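Local coordinates for uncharacterized protein (Bacteroides ovatus, PDB 3NQK) that is of unknown function but carries an E-set-clan domain of unknown function followed by a BT_3044-like C-terminal domain built largely of antiparallel strands, at residues K217-N221 against D235-M241; F273-D279 against P291-A297. All blocks are in the same frame, centred on the assembly; numbering follows the deposited sequence.

Contact 1 (K217-N221 against D235-M241); sequences KYKIN and DDPSNEM
A mixed contact, polar and water-bridged on one side and apolar round M241 on the other, joins K217-N221, at the turn between the short helix 212-215 and strand 219-224, to the loop D235-M241 that runs from strand 230-234 toward strand 244-257. The direct backbone link is D235 N to K219 O, 3.1 Å, with the donor standing above the carbonyl plane. Beside it the CB atoms of K219 and D235 lie 3.7 Å apart, their side chains pointing the same way; the K219 ammonium ends in a salt bridge with D120. N221 ND2 gives a nearly straight bond (173°) to D235 OD1, on the anti lone pair of that oxygen and in the plane of the amide, while the carboxylate stands almost perpendicular to it. Two waters fill in where the backbones part. Water 2 donates to K217 O and K219 O and accepts from D236 N; water 1 donates to K217 O and D236 OD2 and accepts from M241 N at 2.8 Å. At the outer end the lysine chain of K217, extended until it bends at chi4 (-51°), brings NZ 3.5 Å from E240 OE1, with a longer salt bridge to D236 OD2. On the inner side the selenomethionine M241 sets CE 4.0 Å from I220 CG1 and SE 5.3 Å from the Y218 ring centroid, an oblique Met-aromatic contact. D236 OD1 takes both S238 N (2.9 Å) and S238 OG from one face of its carboxylate. That first bond defines an Asx turn, which starts at the same residue as the type I beta turn D236-N239 just beyond a hairpin's second strand.

Contact 2 (F273-D279 against P291-A297); sequences FEYDFQD and PIKYRVA
Strands 273-279 and 292-297 run antiparallel, 4.6 Å apart at closest approach with their directions 152° apart, and reciprocal N-H to O bonds tie the pairs Y275-V296, F277-Y294 and D279-I292. This is a regular antiparallel ladder within the large sheet of the BT_3044-like region, flanked by strands 244-257 and 169-175. Residues alternate between its faces. On the mainly apolar one V296 touches three rings: its CB sits over a face of Y275, 3.7 Å from the centroid and nearly along the ring normal, a CH-pi contact, while CG1 meets the edge of F273 and CG2 that of F277. F277 CZ reaches Y294 CD2 at 3.9 Å; these two rings meet obliquely, planes at 37°. D279 CB then abuts the Y294 ring edge. The other face is mostly polar, with charges on E274, D276, K293 and R295. R295 bends at chi2 and chi3 to reach two acids of strand 273-279, NH1 lying 2.9 Å from E274 OE2, above that carboxylate's plane. A leucine in place of R295 would probably leave E274 and D276 without the positive charge that bridges them. The nearer acid is gripped through NE, which binds D276 OD1 at 2.6 Å: that oxygen lies in the guanidinium plane, whereas NE approaches on its syn side, 33° out of the carboxylate plane.

Contacts 1 and 2 both reach the same curled antiparallel sheet, with centres about 13 Å apart, and both are partly buried. Contact 2 is a strand-to-strand ladder with a mainly apolar and a mostly polar face, whereas contact 1 joins a strand start to an irregular loop, where waters supply bonds that a regular register gives in contact 2. They also touch: M241 O lies 2.8 Å from Q278 N, probably hydrogen-bonded, and I220 CD1 packs 3.6 Å from Y275 CZ. Y218 and M241 pack on F277, on the buried side, while the salt bridges across each contact involve residues that are partly exposed or exposed, except D276.

Contact 1 (K217-N221 against D235-M241)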
loop_
_atom_site.group_PDB
_atom_site.type_symbol
_atom_site.label_atom_id
_atom_site.label_comp_id
_atom_site.label_asym_id
_atom_site.label_seq_id
_atom_site.Cartn_x
_atom_site.Cartn_y
_atom_site.Cartn_z
ATOM N N LYS A 217 -20.760 2.857 31.876
ATOM C CA LYS A 217 -21.872 2.043 32.324
ATOM C C LYS A 217 -22.892 1.745 31.224
ATOM O O LYS A 217 -23.614 0.784 31.315
ATOM C CB LYS A 217 -22.534 2.691 33.551
ATOM C CG LYS A 217 -21.666 2.521 34.842
ATOM C CD LYS A 217 -22.267 3.178 36.084
ATOM C CE LYS A 217 -21.480 2.775 37.362
ATOM N NZ LYS A 217 -21.312 1.263 37.478
ATOM N N TYR A 218 -22.856 2.509 30.140
ATOM C CA TYR A 218 -23.822 2.345 29.049
ATOM C C TYR A 218 -23.268 1.605 27.826
ATOM O O TYR A 218 -23.924 1.560 26.785
ATOM C CB TYR A 218 -24.360 3.714 28.626
ATOM C CG TYR A 218 -25.094 4.446 29.741
ATOM C CD1 TYR A 218 -26.405 4.138 30.055
ATOM C CD2 TYR A 218 -24.467 5.423 30.475
ATOM C CE1 TYR A 218 -27.068 4.793 31.071
ATOM C CE2 TYR A 218 -25.131 6.097 31.494
ATOM C CZ TYR A 218 -26.412 5.770 31.798
ATOM O OH TYR A 218 -27.065 6.437 32.833
ATOM N N LYS A 219 -22.100 0.978 27.960
ATOM C CA LYS A 219 -21.513 0.209 26.834
ATOM C C LYS A 219 -22.361 -1.015 26.500
ATOM O O LYS A 219 -22.784 -1.737 27.387
ATOM C CB LYS A 219 -20.073 -0.252 27.168
ATOM C CG LYS A 219 -19.032 0.887 27.271
ATOM C CD LYS A 219 -17.739 0.447 28.030
ATOM C CE LYS A 219 -16.561 0.190 27.103
ATOM N NZ LYS A 219 -15.285 -0.016 27.868
ATOM N N ILE A 220 -22.593 -1.241 25.212
ATOM C CA ILE A 220 -23.262 -2.449 24.744
ATOM C C ILE A 220 -22.298 -3.209 23.840
ATOM O O ILE A 220 -21.920 -2.712 22.792
ATOM C CB ILE A 220 -24.519 -2.125 23.920
ATOM C CG1 ILE A 220 -25.451 -1.208 24.686
ATOM C CG2 ILE A 220 -25.245 -3.406 23.537
ATOM C CD1 ILE A 220 -26.663 -0.825 23.903
ATOM N N ASN A 221 -21.878 -4.394 24.266
ATOM C CA ASN A 221 -20.962 -5.205 23.477
ATOM C C ASN A 221 -21.720 -5.922 22.381
ATOM O O ASN A 221 -22.780 -6.493 22.624
ATOM C CB ASN A 221 -20.238 -6.224 24.361
ATOM C CG ASN A 221 -19.301 -5.569 25.366
ATOM O OD1 ASN A 221 -18.579 -4.632 25.038
ATOM N ND2 ASN A 221 -19.321 -6.059 26.606
ATOM N N ASP A 235 -22.113 -4.334 28.896
ATOM C CA ASP A 235 -20.762 -4.637 29.368
ATOM C C ASP A 235 -20.761 -4.722 30.881
ATOM O O ASP A 235 -20.106 -5.575 31.452
ATOM C CB ASP A 235 -19.786 -3.550 28.906
ATOM C CG ASP A 235 -18.375 -3.783 29.395
ATOM O OD1 ASP A 235 -17.686 -4.659 28.837
ATOM O OD2 ASP A 235 -17.936 -3.048 30.295
ATOM N N ASP A 236 -21.525 -3.827 31.522
ATOM C CA ASP A 236 -21.636 -3.792 32.980
ATOM C C ASP A 236 -22.196 -5.096 33.518
ATOM O O ASP A 236 -23.360 -5.403 33.316
ATOM C CB ASP A 236 -22.538 -2.629 33.424
ATOM C CG ASP A 236 -22.604 -2.472 34.963
ATOM O OD1 ASP A 236 -22.029 -3.322 35.692
ATOM O OD2 ASP A 236 -23.227 -1.494 35.431
ATOM N N PRO A 237 -21.377 -5.843 34.252
ATOM C CA PRO A 237 -21.857 -7.118 34.781
ATOM C C PRO A 237 -23.125 -6.993 35.637
ATOM O O PRO A 237 -23.933 -7.907 35.640
ATOM C CB PRO A 237 -20.673 -7.627 35.628
ATOM C CG PRO A 237 -19.702 -6.456 35.723
ATOM C CD PRO A 237 -19.952 -5.600 34.560
ATOM N N SER A 238 -23.302 -5.869 36.345
ATOM C CA SER A 238 -24.494 -5.709 37.236
ATOM C C SER A 238 -25.674 -5.059 36.516
ATOM O O SER A 238 -26.715 -4.814 37.115
ATOM C CB SER A 238 -24.144 -4.912 38.505
ATOM O OG SER A 238 -23.890 -3.555 38.215
ATOM N N ASN A 239 -25.490 -4.772 35.236
ATOM C CA ASN A 239 -26.542 -4.214 34.396
ATOM C C ASN A 239 -27.351 -3.107 35.081
ATOM O O ASN A 239 -28.559 -3.169 35.132
ATOM C CB ASN A 239 -27.474 -5.331 33.934
ATOM C CG ASN A 239 -28.348 -4.917 32.769
ATOM O OD1 ASN A 239 -28.253 -3.801 32.277
ATOM N ND2 ASN A 239 -29.210 -5.814 32.334
ATOM N N GLU A 240 -26.672 -2.075 35.564
ATOM C CA GLU A 240 -27.354 -0.978 36.252
ATOM C C GLU A 240 -28.288 -0.209 35.302
ATOM O O GLU A 240 -29.349 0.277 35.724
ATOM C CB GLU A 240 -26.345 -0.027 36.895
ATOM C CG GLU A 240 -26.954 0.871 37.980
ATOM C CD GLU A 240 -25.909 1.679 38.756
ATOM O OE1 GLU A 240 -24.689 1.573 38.433
ATOM O OE2 GLU A 240 -26.315 2.443 39.674
HETATM N N MSE A 241 -27.928 -0.146 34.017
HETATM C CA MSE A 241 -28.776 0.520 33.032
HETATM C C MSE A 241 -29.985 -0.331 32.648
HETATM O O MSE A 241 -30.786 0.081 31.824
HETATM C CB MSE A 241 -27.982 0.894 31.771
HETATM C CG MSE A 241 -27.557 -0.267 30.905
HETATM SE SE MSE A 241 -27.192 0.307 29.076
HETATM C CE MSE A 241 -25.901 -1.038 28.651
HETATM O O HOH W 1 -25.150 -0.396 33.462
HETATM O O HOH W 2 -22.678 -1.667 30.085
HETATM O O HOH W 3 -16.365 -3.776 26.146
#

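Contact 2 (F273-D279 against P291-A297)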
loop_
_atom_site.group_PDB
_atom_site.type_symbol
_atom_site.label_atom_id
_atom_site.label_comp_id
_atom_site.label_asym_id
_atom_site.label_seq_id
_atom_site.Cartn_x
_atom_site.Cartn_y
_atom_site.Cartn_z
ATOM N N PHE A 273 -31.702 -4.006 15.242
ATOM C CA PHE A 273 -31.822 -4.333 16.639
ATOM C C PHE A 273 -32.930 -3.574 17.303
ATOM O O PHE A 273 -33.442 -2.606 16.766
ATOM C CB PHE A 273 -30.521 -3.982 17.331
ATOM C CG PHE A 273 -30.096 -2.560 17.110
ATOM C CD1 PHE A 273 -29.301 -2.225 16.040
ATOM C CD2 PHE A 273 -30.558 -1.556 17.925
ATOM C CE1 PHE A 273 -28.935 -0.921 15.821
ATOM C CE2 PHE A 273 -30.186 -0.236 17.708
ATOM C CZ PHE A 273 -29.382 0.077 16.664
ATOM N N GLU A 274 -33.234 -3.974 18.523
ATOM C CA GLU A 274 -34.246 -3.329 19.318
ATOM C C GLU A 274 -33.993 -3.673 20.756
ATOM O O GLU A 274 -33.788 -4.823 21.077
ATOM C CB GLU A 274 -35.626 -3.806 18.894
ATOM C CG GLU A 274 -36.787 -3.198 19.708
ATOM C CD GLU A 274 -38.172 -3.455 19.068
ATOM O OE1 GLU A 274 -38.317 -4.449 18.298
ATOM O OE2 GLU A 274 -39.099 -2.658 19.338
ATOM N N TYR A 275 -33.947 -2.671 21.626
ATOM C CA TYR A 275 -33.700 -2.930 23.058
ATOM C C TYR A 275 -34.249 -1.852 23.966
ATOM O O TYR A 275 -34.618 -0.773 23.521
ATOM C CB TYR A 275 -32.197 -3.100 23.323
ATOM C CG TYR A 275 -31.333 -1.876 22.993
ATOM C CD1 TYR A 275 -31.220 -0.815 23.874
ATOM C CD2 TYR A 275 -30.578 -1.836 21.835
ATOM C CE1 TYR A 275 -30.399 0.296 23.573
ATOM C CE2 TYR A 275 -29.773 -0.756 21.528
ATOM C CZ TYR A 275 -29.676 0.305 22.395
ATOM O OH TYR A 275 -28.844 1.382 22.064
ATOM N N ASP A 276 -34.294 -2.162 25.249
ATOM C CA ASP A 276 -34.654 -1.193 26.263
ATOM C C ASP A 276 -33.449 -0.916 27.106
ATOM O O ASP A 276 -32.609 -1.802 27.294
ATOM C CB ASP A 276 -35.748 -1.751 27.187
ATOM C CG ASP A 276 -37.122 -1.737 26.561
ATOM O OD1 ASP A 276 -37.369 -0.902 25.662
ATOM O OD2 ASP A 276 -37.979 -2.536 27.019
ATOM N N PHE A 277 -33.381 0.299 27.660
ATOM C CA PHE A 277 -32.412 0.624 28.709
ATOM C C PHE A 277 -32.845 1.859 29.452
ATOM O O PHE A 277 -33.798 2.520 29.068
ATOM C CB PHE A 277 -31.028 0.822 28.134
ATOM C CG PHE A 277 -30.777 2.193 27.609
ATOM C CD1 PHE A 277 -31.248 2.568 26.362
ATOM C CD2 PHE A 277 -29.999 3.089 28.325
ATOM C CE1 PHE A 277 -30.987 3.843 25.854
ATOM C CE2 PHE A 277 -29.744 4.372 27.828
ATOM C CZ PHE A 277 -30.236 4.743 26.595
ATOM N N GLN A 278 -32.154 2.156 30.537
ATOM C CA GLN A 278 -32.478 3.314 31.377
ATOM C C GLN A 278 -31.282 4.197 31.509
ATOM O O GLN A 278 -30.156 3.703 31.642
ATOM C CB GLN A 278 -32.885 2.860 32.777
ATOM C CG GLN A 278 -34.074 1.969 32.801
ATOM C CD GLN A 278 -34.575 1.696 34.206
ATOM O OE1 GLN A 278 -33.834 1.846 35.203
ATOM N NE2 GLN A 278 -35.827 1.295 34.303
ATOM N N ASP A 279 -31.523 5.512 31.530
ATOM C CA ASP A 279 -30.477 6.494 31.775
ATOM C C ASP A 279 -30.665 6.951 33.179
ATOM O O ASP A 279 -31.710 7.479 33.527
ATOM C CB ASP A 279 -30.590 7.674 30.790
ATOM C CG ASP A 279 -29.616 8.822 31.109
ATOM O OD1 ASP A 279 -29.065 8.850 32.223
ATOM O OD2 ASP A 279 -29.460 9.725 30.259
ATOM N N PRO A 291 -34.736 7.074 37.016
ATOM C CA PRO A 291 -34.287 6.620 35.728
ATOM C C PRO A 291 -35.284 6.916 34.641
ATOM O O PRO A 291 -36.479 6.817 34.870
ATOM C CB PRO A 291 -34.156 5.114 35.921
ATOM C CG PRO A 291 -33.842 4.946 37.351
ATOM C CD PRO A 291 -34.596 6.032 38.052
ATOM N N ILE A 292 -34.791 7.316 33.468
ATOM C CA ILE A 292 -35.639 7.506 32.293
ATOM C C ILE A 292 -35.443 6.321 31.356
ATOM O O ILE A 292 -34.371 6.122 30.825
ATOM C CB ILE A 292 -35.277 8.768 31.554
ATOM C CG1 ILE A 292 -35.500 9.986 32.439
ATOM C CG2 ILE A 292 -36.087 8.889 30.295
ATOM C CD1 ILE A 292 -34.884 11.263 31.872
ATOM N N LYS A 293 -36.480 5.520 31.190
ATOM C CA LYS A 293 -36.404 4.315 30.361
ATOM C C LYS A 293 -36.610 4.664 28.892
ATOM O O LYS A 293 -37.473 5.470 28.557
ATOM C CB LYS A 293 -37.478 3.321 30.812
ATOM C CG LYS A 293 -37.332 1.905 30.247
ATOM C CD LYS A 293 -38.351 0.941 30.888
ATOM C CE LYS A 293 -38.018 -0.519 30.574
ATOM N NZ LYS A 293 -38.826 -1.471 31.403
ATOM N N TYR A 294 -35.839 4.031 28.012
ATOM C CA TYR A 294 -35.973 4.273 26.590
ATOM C C TYR A 294 -36.112 2.988 25.844
ATOM O O TYR A 294 -35.489 2.003 26.186
ATOM C CB TYR A 294 -34.761 5.019 26.041
ATOM C CG TYR A 294 -34.545 6.407 26.620
ATOM C CD1 TYR A 294 -35.296 7.493 26.190
ATOM C CD2 TYR A 294 -33.534 6.639 27.525
ATOM C CE1 TYR A 294 -35.082 8.760 26.718
ATOM C CE2 TYR A 294 -33.302 7.888 28.040
ATOM C CZ TYR A 294 -34.071 8.942 27.652
ATOM O OH TYR A 294 -33.816 10.181 28.203
ATOM N N ARG A 295 -36.929 3.010 24.795
ATOM C CA ARG A 295 -36.956 1.936 23.840
ATOM C C ARG A 295 -36.174 2.380 22.618
ATOM O O ARG A 295 -36.466 3.421 22.049
ATOM C CB ARG A 295 -38.388 1.615 23.437
ATOM C CG ARG A 295 -38.501 0.659 22.221
ATOM C CD ARG A 295 -37.953 -0.697 22.543
ATOM N NE ARG A 295 -38.762 -1.358 23.551
ATOM C CZ ARG A 295 -39.836 -2.096 23.283
ATOM N NH1 ARG A 295 -40.210 -2.308 22.027
ATOM N NH2 ARG A 295 -40.524 -2.637 24.272
ATOM N N VAL A 296 -35.162 1.605 22.237
ATOM C CA VAL A 296 -34.338 1.913 21.047
ATOM C C VAL A 296 -34.657 0.904 19.973
ATOM O O VAL A 296 -34.601 -0.298 20.218
ATOM C CB VAL A 296 -32.847 1.793 21.350
ATOM C CG1 VAL A 296 -32.023 2.270 20.154
ATOM C CG2 VAL A 296 -32.483 2.571 22.596
ATOM N N ALA A 297 -34.977 1.368 18.777
ATOM C CA ALA A 297 -35.351 0.443 17.708
ATOM C C ALA A 297 -35.008 0.983 16.344
ATOM O O ALA A 297 -35.249 2.149 16.059
ATOM C CB ALA A 297 -36.832 0.133 17.779
#